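Local coordinates for protein putative pectin lyase (Geobacillus virus E2, PDB 7CHU) that serves as the trimeric tailspike of a deep-sea thermophilic bacteriophage and probably recognises or degrades polysaccharide on the host cell surface, at residues A74-T82 / A93-I101; K3-F13 / Q24-D34. One frame throughout, in Å; residues are numbered along the deposited sequence.

Contact 1: A74-T82 / A93-I101; sequences AVNVKEFGT and AIQNAINSI
Phe80 lies flat against the helix of 93-101, one face of its ring turned to the backbone of Ala97. The Ala97 CA sits 3.8 Å from the centre of the Phe80 ring and only 16° off its normal, a CH-pi contact; the small side chain of Ala97 probably lets the ring come this close. With CG anti to its own carbonyl carbon (chi1 -73°), Phe80 reaches along the helix, its CZ arriving 3.4 Å from Ser100 OG. That hydroxyl is already committed: Ser100 OG donates to Ala97 O at 2.6 Å, one turn back.

The tight part of the contact runs along the helix. Ala97 CB is wedged between Phe80 CD1 and Val77 CG1, each 3.7 Å away, while the two branches of Val75 divide the work just past Asn99, CG1 beside Ser100 OG and CG2 at 3.6 Å from Ile101 CD1. Toward the start of 93-101, Thr82 CG2 touches both Ala93 CB (3.7 Å) and Ile94 CG1 (3.8 Å).

The solvent side is looser and wetter. Asn96 offers its CB to Phe80 CD2 at 3.9 Å, its amide plane inclined 62° to the ring, and a water accepts from Asn96 ND2 and donates to Phe80 O, this water being the polar link found between the segments.

Behind the contact, Val75 and Val77 pair through their backbones with strand 113-117, and Ile94 packs on Phe117, Ile128 and Tyr122. Helix 91-99 thus packs against strands 113-117, 120-124 and 128-130, consistent with the helix that closes the N-terminal end of beta-helices of this family, with Asn76 reaching Thr72 of the second subunit beside it.

Contact 2: K3-F13 / Q24-D34; sequences KTRWLNPVATF and QHGDTVMVTDD
Arg5 and Asp27 lie side by side on one face of the short parallel strand pair, joined by a side-on salt bridge. Arg5 NE meets Asp27 OD1 at 2.7 Å and NH2 meets OD2 at 2.6 Å, both on the syn side, though the two planes are 34° apart. The arginine bends at chi3 (68°) to present this edge, and Gln24 N gives Asp27 OD2 a second donor from above the carboxylate plane. A second carboxylate, that of Asp34, is likewise met from above its plane, its OD2 accepting from Phe13 N at 3.0 Å.

On the face of Trp6 and Thr28, Thr28 CG2 makes a CH-pi contact over the indole, 3.7 Å from the centre of the six-membered ring. Farther on, Val10 CG2 meets Val31 CG1 at 3.6 Å.

Most backbone bonds fall into two groups. Arg5 and Leu7 pair with Gly26 and Thr28; then, after a one-residue shift, Val10 pairs with Met30 and Thr32. Between them a water joins Leu7 O to Met30 N. Beyond, Asp33 N bonds to Ala11 O.

Strands 5-6 and 27-30, linked through helix 14-19, form a beta-alpha-beta unit, with 5-6 at the edge of a four-stranded mixed sheet and 27-30 next to it.

In the fold
Contact 2 closes along the chain before contact 1 opens, and their centres lie about 41 Å apart with no touch between them, the long helix 60-70 falling in the sequence between. Neither is wholly core: each mixes buried and exposed residues, and they share no strand or helix. Contact 1 sets a helix against a strand and a 3-10 turn and relies on apolar packing and one bridging water. Contact 2 runs two chain segments alongside each other and is dominated by backbone bonds, with a salt bridge besides. Both border the second subunit, contact 1 at the start of the beta-helix and contact 2 in the N-terminal sheet, where Trp6 also bonds Asp57 of the third.

Contact 1: A74-T82 / A93-I101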
loop_
_atom_site.group_PDB
_atom_site.type_symbol
_atom_site.label_atom_id
_atom_site.label_comp_id
_atom_site.label_asym_id
_atom_site.label_seq_id
_atom_site.Cartn_x
_atom_site.Cartn_y
_atom_site.Cartn_z
ATOM N N ALA A 74 24.739 -8.946 17.352
ATOM C CA ALA A 74 24.405 -7.595 17.783
ATOM C C ALA A 74 25.250 -7.232 18.991
ATOM O O ALA A 74 25.700 -8.103 19.743
ATOM C CB ALA A 74 22.914 -7.461 18.134
ATOM N N VAL A 75 25.469 -5.931 19.158
ATOM C CA VAL A 75 26.000 -5.385 20.395
ATOM C C VAL A 75 24.819 -5.176 21.329
ATOM O O VAL A 75 23.918 -4.392 21.025
ATOM C CB VAL A 75 26.759 -4.079 20.150
ATOM C CG1 VAL A 75 27.261 -3.511 21.465
ATOM C CG2 VAL A 75 27.906 -4.326 19.195
ATOM N N ASN A 76 24.818 -5.881 22.455
ATOM C CA ASN A 76 23.786 -5.761 23.475
ATOM C C ASN A 76 24.196 -4.682 24.468
ATOM O O ASN A 76 25.290 -4.753 25.052
ATOM C CB ASN A 76 23.587 -7.112 24.179
ATOM C CG ASN A 76 22.317 -7.175 25.017
ATOM O OD1 ASN A 76 22.058 -6.297 25.818
ATOM N ND2 ASN A 76 21.502 -8.220 24.813
ATOM N N VAL A 77 23.334 -3.674 24.653
ATOM C CA VAL A 77 23.659 -2.594 25.589
ATOM C C VAL A 77 23.881 -3.133 26.999
ATOM O O VAL A 77 24.592 -2.515 27.791
ATOM C CB VAL A 77 22.561 -1.501 25.588
ATOM C CG1 VAL A 77 22.446 -0.870 24.206
ATOM C CG2 VAL A 77 21.203 -2.084 26.067
ATOM N N LYS A 78 23.326 -4.302 27.326
ATOM C CA LYS A 78 23.563 -4.855 28.661
ATOM C C LYS A 78 25.039 -5.177 28.883
ATOM O O LYS A 78 25.508 -5.184 30.026
ATOM C CB LYS A 78 22.715 -6.113 28.871
ATOM C CG LYS A 78 22.000 -6.154 30.195
ATOM C CD LYS A 78 21.493 -7.549 30.523
ATOM C CE LYS A 78 21.237 -7.699 32.022
ATOM N NZ LYS A 78 20.169 -8.710 32.316
ATOM N N GLU A 79 25.777 -5.467 27.806
ATOM C CA GLU A 79 27.216 -5.666 27.906
ATOM C C GLU A 79 27.935 -4.442 28.430
ATOM O O GLU A 79 29.088 -4.549 28.866
ATOM C CB GLU A 79 27.825 -6.000 26.547
ATOM C CG GLU A 79 27.257 -7.198 25.835
ATOM C CD GLU A 79 27.735 -7.248 24.386
ATOM O OE1 GLU A 79 28.869 -6.753 24.133
ATOM O OE2 GLU A 79 26.974 -7.749 23.511
ATOM N N PHE A 80 27.318 -3.274 28.348
ATOM C CA PHE A 80 27.984 -2.030 28.701
ATOM C C PHE A 80 27.439 -1.436 29.987
ATOM O O PHE A 80 27.791 -0.306 30.343
ATOM C CB PHE A 80 27.899 -1.054 27.529
ATOM C CG PHE A 80 28.796 -1.444 26.388
ATOM C CD1 PHE A 80 28.381 -2.382 25.447
ATOM C CD2 PHE A 80 30.094 -0.937 26.314
ATOM C CE1 PHE A 80 29.250 -2.794 24.415
ATOM C CE2 PHE A 80 30.966 -1.312 25.289
ATOM C CZ PHE A 80 30.549 -2.251 24.337
ATOM N N GLY A 81 26.597 -2.183 30.699
ATOM C CA GLY A 81 26.182 -1.810 32.034
ATOM C C GLY A 81 24.811 -1.179 32.181
ATOM O O GLY A 81 24.540 -0.599 33.240
ATOM N N THR A 82 23.932 -1.275 31.180
ATOM C CA THR A 82 22.557 -0.809 31.371
ATOM C C THR A 82 21.871 -1.645 32.439
ATOM O O THR A 82 22.106 -2.851 32.547
ATOM C CB THR A 82 21.734 -0.899 30.078
ATOM O OG1 THR A 82 21.692 -2.262 29.615
ATOM C CG2 THR A 82 22.302 -0.007 28.988
ATOM N N ALA A 93 25.909 4.140 29.446
ATOM C CA ALA A 93 26.080 2.767 28.984
ATOM C C ALA A 93 25.578 2.611 27.552
ATOM O O ALA A 93 26.235 1.967 26.723
ATOM C CB ALA A 93 25.369 1.801 29.935
ATOM N N ILE A 94 24.442 3.240 27.229
ATOM C CA ILE A 94 23.910 3.153 25.870
ATOM C C ILE A 94 24.843 3.847 24.890
ATOM O O ILE A 94 25.122 3.324 23.803
ATOM C CB ILE A 94 22.478 3.738 25.802
ATOM C CG1 ILE A 94 21.485 2.866 26.579
ATOM C CG2 ILE A 94 22.015 3.897 24.340
ATOM C CD1 ILE A 94 20.139 3.571 26.857
ATOM N N GLN A 95 25.338 5.034 25.244
ATOM C CA GLN A 95 26.285 5.719 24.363
ATOM C C GLN A 95 27.548 4.886 24.156
ATOM O O GLN A 95 28.044 4.762 23.026
ATOM C CB GLN A 95 26.640 7.099 24.929
ATOM C CG GLN A 95 27.441 7.982 23.981
ATOM C CD GLN A 95 26.626 8.378 22.767
ATOM O OE1 GLN A 95 25.758 9.243 22.855
ATOM N NE2 GLN A 95 26.884 7.735 21.636
ATOM N N ASN A 96 28.074 4.294 25.235
ATOM C CA ASN A 96 29.255 3.440 25.111
ATOM C C ASN A 96 28.987 2.265 24.182
ATOM O O ASN A 96 29.837 1.916 23.353
ATOM C CB ASN A 96 29.710 2.960 26.507
ATOM C CG ASN A 96 30.413 4.064 27.286
ATOM O OD1 ASN A 96 30.751 5.088 26.712
ATOM N ND2 ASN A 96 30.672 3.844 28.571
ATOM N N ALA A 97 27.801 1.656 24.289
ATOM C CA ALA A 97 27.441 0.561 23.393
ATOM C C ALA A 97 27.456 1.008 21.943
ATOM O O ALA A 97 28.047 0.344 21.091
ATOM C CB ALA A 97 26.062 0.012 23.756
ATOM N N ILE A 98 26.777 2.121 21.639
ATOM C CA ILE A 98 26.755 2.660 20.281
ATOM C C ILE A 98 28.168 3.016 19.815
ATOM O O ILE A 98 28.556 2.719 18.678
ATOM C CB ILE A 98 25.824 3.890 20.231
ATOM C CG1 ILE A 98 24.353 3.471 20.316
ATOM C CG2 ILE A 98 26.107 4.743 19.001
ATOM C CD1 ILE A 98 23.465 4.591 20.701
ATOM N N ASN A 99 28.956 3.665 20.681
ATOM C CA ASN A 99 30.326 4.045 20.313
ATOM C C ASN A 99 31.218 2.847 20.034
ATOM O O ASN A 99 32.198 2.985 19.293
ATOM C CB ASN A 99 30.965 4.893 21.410
ATOM C CG ASN A 99 30.386 6.286 21.466
ATOM O OD1 ASN A 99 29.674 6.706 20.555
ATOM N ND2 ASN A 99 30.680 7.007 22.539
ATOM N N SER A 100 30.885 1.671 20.578
ATOM C CA SER A 100 31.697 0.482 20.338
ATOM C C SER A 100 31.497 -0.084 18.948
ATOM O O SER A 100 32.258 -0.968 18.553
ATOM C CB SER A 100 31.391 -0.601 21.374
ATOM O OG SER A 100 30.099 -1.186 21.161
ATOM N N ILE A 101 30.467 0.355 18.215
ATOM C CA ILE A 101 30.330 -0.069 16.827
ATOM C C ILE A 101 31.450 0.553 16.001
ATOM O O ILE A 101 31.682 1.772 16.030
ATOM C CB ILE A 101 28.954 0.318 16.257
ATOM C CG1 ILE A 101 27.838 -0.383 17.023
ATOM C CG2 ILE A 101 28.887 -0.047 14.776
ATOM C CD1 ILE A 101 27.696 -1.818 16.684
HETATM O O HOH W 1 29.724 1.574 29.944
#

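Contact 2: K3-F13 / Q24-D34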
loop_
_atom_site.group_PDB
_atom_site.type_symbol
_atom_site.label_atom_id
_atom_site.label_comp_id
_atom_site.label_asym_id
_atom_site.label_seq_id
_atom_site.Cartn_x
_atom_site.Cartn_y
_atom_site.Cartn_z
ATOM N N LYS A 3 18.660 -39.780 44.512
ATOM C CA LYS A 3 19.545 -40.359 43.508
ATOM C C LYS A 3 20.897 -39.665 43.506
ATOM O O LYS A 3 21.916 -40.283 43.191
ATOM C CB LYS A 3 18.927 -40.275 42.108
ATOM C CG LYS A 3 17.575 -40.953 41.961
ATOM C CD LYS A 3 17.714 -42.462 41.769
ATOM C CE LYS A 3 17.396 -43.225 43.051
ATOM N NZ LYS A 3 17.681 -44.677 42.912
ATOM N N THR A 4 20.905 -38.370 43.831
ATOM C CA THR A 4 22.141 -37.598 43.903
ATOM C C THR A 4 22.112 -36.712 45.141
ATOM O O THR A 4 21.086 -36.089 45.448
ATOM C CB THR A 4 22.357 -36.737 42.639
ATOM O OG1 THR A 4 22.476 -37.582 41.492
ATOM C CG2 THR A 4 23.625 -35.886 42.755
ATOM N N ARG A 5 23.244 -36.663 45.849
ATOM C CA ARG A 5 23.398 -35.819 47.036
ATOM C C ARG A 5 24.784 -35.177 46.992
ATOM O O ARG A 5 25.797 -35.834 47.256
ATOM C CB ARG A 5 23.189 -36.622 48.313
ATOM C CG ARG A 5 23.140 -35.771 49.570
ATOM C CD ARG A 5 22.820 -36.621 50.792
ATOM N NE ARG A 5 23.919 -37.525 51.117
ATOM C CZ ARG A 5 24.425 -37.697 52.336
ATOM N NH1 ARG A 5 23.926 -37.023 53.364
ATOM N NH2 ARG A 5 25.427 -38.546 52.526
ATOM N N TRP A 6 24.820 -33.891 46.657
ATOM C CA TRP A 6 26.083 -33.178 46.533
ATOM C C TRP A 6 26.673 -32.895 47.912
ATOM O O TRP A 6 26.015 -32.304 48.777
ATOM C CB TRP A 6 25.867 -31.869 45.766
ATOM C CG TRP A 6 25.968 -32.034 44.275
ATOM C CD1 TRP A 6 24.937 -32.181 43.388
ATOM C CD2 TRP A 6 27.178 -32.087 43.503
ATOM N NE1 TRP A 6 25.434 -32.317 42.107
ATOM C CE2 TRP A 6 26.805 -32.263 42.154
ATOM C CE3 TRP A 6 28.538 -31.996 43.825
ATOM C CZ2 TRP A 6 27.741 -32.347 41.128
ATOM C CZ3 TRP A 6 29.466 -32.084 42.808
ATOM C CH2 TRP A 6 29.065 -32.261 41.473
ATOM N N LEU A 7 27.912 -33.313 48.125
ATOM C CA LEU A 7 28.590 -32.983 49.368
ATOM C C LEU A 7 29.573 -31.835 49.138
ATOM O O LEU A 7 29.830 -31.421 48.001
ATOM C CB LEU A 7 29.291 -34.218 49.946
ATOM C CG LEU A 7 28.449 -35.502 50.044
ATOM C CD1 LEU A 7 29.332 -36.724 50.282
ATOM C CD2 LEU A 7 27.362 -35.417 51.118
ATOM N N ASN A 8 30.103 -31.301 50.242
ATOM C CA ASN A 8 31.087 -30.232 50.136
ATOM C C ASN A 8 32.333 -30.754 49.428
ATOM O O ASN A 8 32.760 -31.890 49.677
ATOM C CB ASN A 8 31.466 -29.680 51.514
ATOM C CG ASN A 8 30.307 -28.982 52.201
ATOM O OD1 ASN A 8 29.678 -28.081 51.637
ATOM N ND2 ASN A 8 30.006 -29.406 53.420
ATOM N N PRO A 9 32.928 -29.967 48.538
ATOM C CA PRO A 9 34.113 -30.436 47.815
ATOM C C PRO A 9 35.261 -30.704 48.771
ATOM O O PRO A 9 35.264 -30.255 49.917
ATOM C CB PRO A 9 34.445 -29.273 46.870
ATOM C CG PRO A 9 33.773 -28.078 47.490
ATOM C CD PRO A 9 32.526 -28.607 48.138
ATOM N N VAL A 10 36.251 -31.445 48.272
ATOM C CA VAL A 10 37.499 -31.699 48.976
ATOM C C VAL A 10 38.632 -31.370 48.016
ATOM O O VAL A 10 38.412 -31.128 46.829
ATOM C CB VAL A 10 37.608 -33.155 49.488
ATOM C CG1 VAL A 10 36.511 -33.436 50.502
ATOM C CG2 VAL A 10 37.521 -34.129 48.340
ATOM N N ALA A 11 39.858 -31.345 48.552
ATOM C CA ALA A 11 41.008 -30.905 47.764
ATOM C C ALA A 11 41.521 -31.999 46.832
ATOM O O ALA A 11 41.826 -31.733 45.666
ATOM C CB ALA A 11 42.133 -30.430 48.692
ATOM N N THR A 12 41.661 -33.224 47.335
ATOM C CA THR A 12 42.287 -34.313 46.600
ATOM C C THR A 12 41.414 -35.553 46.665
ATOM O O THR A 12 40.555 -35.699 47.540
ATOM C CB THR A 12 43.677 -34.672 47.154
ATOM O OG1 THR A 12 43.527 -35.542 48.287
ATOM C CG2 THR A 12 44.452 -33.426 47.568
ATOM N N PHE A 13 41.671 -36.464 45.725
ATOM C CA PHE A 13 40.943 -37.725 45.711
ATOM C C PHE A 13 41.105 -38.460 47.035
ATOM O O PHE A 13 40.134 -39.000 47.578
ATOM C CB PHE A 13 41.418 -38.586 44.546
ATOM C CG PHE A 13 40.811 -39.958 44.530
ATOM C CD1 PHE A 13 41.569 -41.068 44.866
ATOM C CD2 PHE A 13 39.478 -40.134 44.197
ATOM C CE1 PHE A 13 41.013 -42.323 44.852
ATOM C CE2 PHE A 13 38.914 -41.390 44.185
ATOM C CZ PHE A 13 39.680 -42.484 44.513
ATOM N N GLN A 24 26.937 -42.696 51.281
ATOM C CA GLN A 24 25.682 -43.318 50.889
ATOM C C GLN A 24 25.596 -43.410 49.369
ATOM O O GLN A 24 26.405 -42.832 48.633
ATOM C CB GLN A 24 24.500 -42.520 51.448
ATOM C CG GLN A 24 24.490 -42.286 52.973
ATOM C CD GLN A 24 24.931 -43.489 53.804
ATOM O OE1 GLN A 24 26.083 -43.923 53.755
ATOM N NE2 GLN A 24 24.000 -44.036 54.575
ATOM N N HIS A 25 24.600 -44.157 48.896
ATOM C CA HIS A 25 24.378 -44.257 47.461
ATOM C C HIS A 25 23.898 -42.917 46.919
ATOM O O HIS A 25 22.942 -42.329 47.438
ATOM C CB HIS A 25 23.360 -45.350 47.138
ATOM C CG HIS A 25 23.165 -45.573 45.666
ATOM N ND1 HIS A 25 22.099 -45.049 44.967
ATOM C CD2 HIS A 25 23.907 -46.257 44.761
ATOM C CE1 HIS A 25 22.190 -45.403 43.696
ATOM N NE2 HIS A 25 23.278 -46.135 43.545
ATOM N N GLY A 26 24.560 -42.437 45.870
ATOM C CA GLY A 26 24.212 -41.180 45.251
ATOM C C GLY A 26 25.019 -39.998 45.726
ATOM O O GLY A 26 24.909 -38.918 45.129
ATOM N N ASP A 27 25.820 -40.165 46.778
ATOM C CA ASP A 27 26.678 -39.086 47.241
ATOM C C ASP A 27 27.638 -38.671 46.135
ATOM O O ASP A 27 28.241 -39.514 45.463
ATOM C CB ASP A 27 27.448 -39.511 48.496
ATOM C CG ASP A 27 26.591 -39.450 49.744
ATOM O OD1 ASP A 27 25.367 -39.227 49.591
ATOM O OD2 ASP A 27 27.132 -39.626 50.864
ATOM N N THR A 28 27.768 -37.360 45.944
ATOM C CA THR A 28 28.531 -36.796 44.842
ATOM C C THR A 28 29.417 -35.688 45.389
ATOM O O THR A 28 28.943 -34.820 46.133
ATOM C CB THR A 28 27.583 -36.280 43.751
ATOM O OG1 THR A 28 26.650 -37.313 43.421
ATOM C CG2 THR A 28 28.343 -35.894 42.503
ATOM N N VAL A 29 30.710 -35.751 45.064
ATOM C CA VAL A 29 31.694 -34.784 45.537
ATOM C C VAL A 29 32.649 -34.466 44.402
ATOM O O VAL A 29 33.004 -35.343 43.605
ATOM C CB VAL A 29 32.495 -35.283 46.770
ATOM C CG1 VAL A 29 33.303 -36.507 46.424
ATOM C CG2 VAL A 29 33.410 -34.193 47.314
ATOM N N MET A 30 33.069 -33.207 44.340
ATOM C CA MET A 30 34.116 -32.773 43.432
ATOM C C MET A 30 35.405 -32.596 44.221
ATOM O O MET A 30 35.384 -32.116 45.359
ATOM C CB MET A 30 33.740 -31.452 42.753
ATOM C CG MET A 30 34.846 -30.833 41.936
ATOM S SD MET A 30 34.380 -29.227 41.266
ATOM C CE MET A 30 33.166 -29.699 40.040
ATOM N N VAL A 31 36.525 -32.969 43.619
ATOM C CA VAL A 31 37.818 -32.627 44.184
ATOM C C VAL A 31 38.419 -31.514 43.334
ATOM O O VAL A 31 38.319 -31.530 42.098
ATOM C CB VAL A 31 38.730 -33.865 44.318
ATOM C CG1 VAL A 31 37.949 -35.038 44.908
ATOM C CG2 VAL A 31 39.385 -34.267 43.023
ATOM N N THR A 32 38.984 -30.513 44.009
ATOM C CA THR A 32 39.181 -29.194 43.432
ATOM C C THR A 32 40.631 -28.737 43.331
ATOM O O THR A 32 40.910 -27.837 42.535
ATOM C CB THR A 32 38.401 -28.152 44.249
ATOM O OG1 THR A 32 38.851 -28.169 45.615
ATOM C CG2 THR A 32 36.914 -28.463 44.218
ATOM N N ASP A 33 41.548 -29.311 44.106
ATOM C CA ASP A 33 42.966 -28.957 44.068
ATOM C C ASP A 33 43.821 -30.216 44.060
ATOM O O ASP A 33 44.687 -30.423 44.912
ATOM C CB ASP A 33 43.338 -28.052 45.237
ATOM C CG ASP A 33 44.396 -27.044 44.865
ATOM O OD1 ASP A 33 45.592 -27.408 44.871
ATOM O OD2 ASP A 33 44.035 -25.889 44.550
ATOM N N ASP A 34 43.560 -31.087 43.084
ATOM C CA ASP A 34 44.290 -32.334 42.892
ATOM C C ASP A 34 45.197 -32.267 41.667
ATOM O O ASP A 34 45.537 -33.304 41.092
ATOM C CB ASP A 34 43.304 -33.495 42.766
ATOM C CG ASP A 34 43.883 -34.825 43.230
ATOM O OD1 ASP A 34 45.067 -34.868 43.632
ATOM O OD2 ASP A 34 43.140 -35.831 43.195
HETATM O O HOH W 2 31.639 -31.632 45.951
#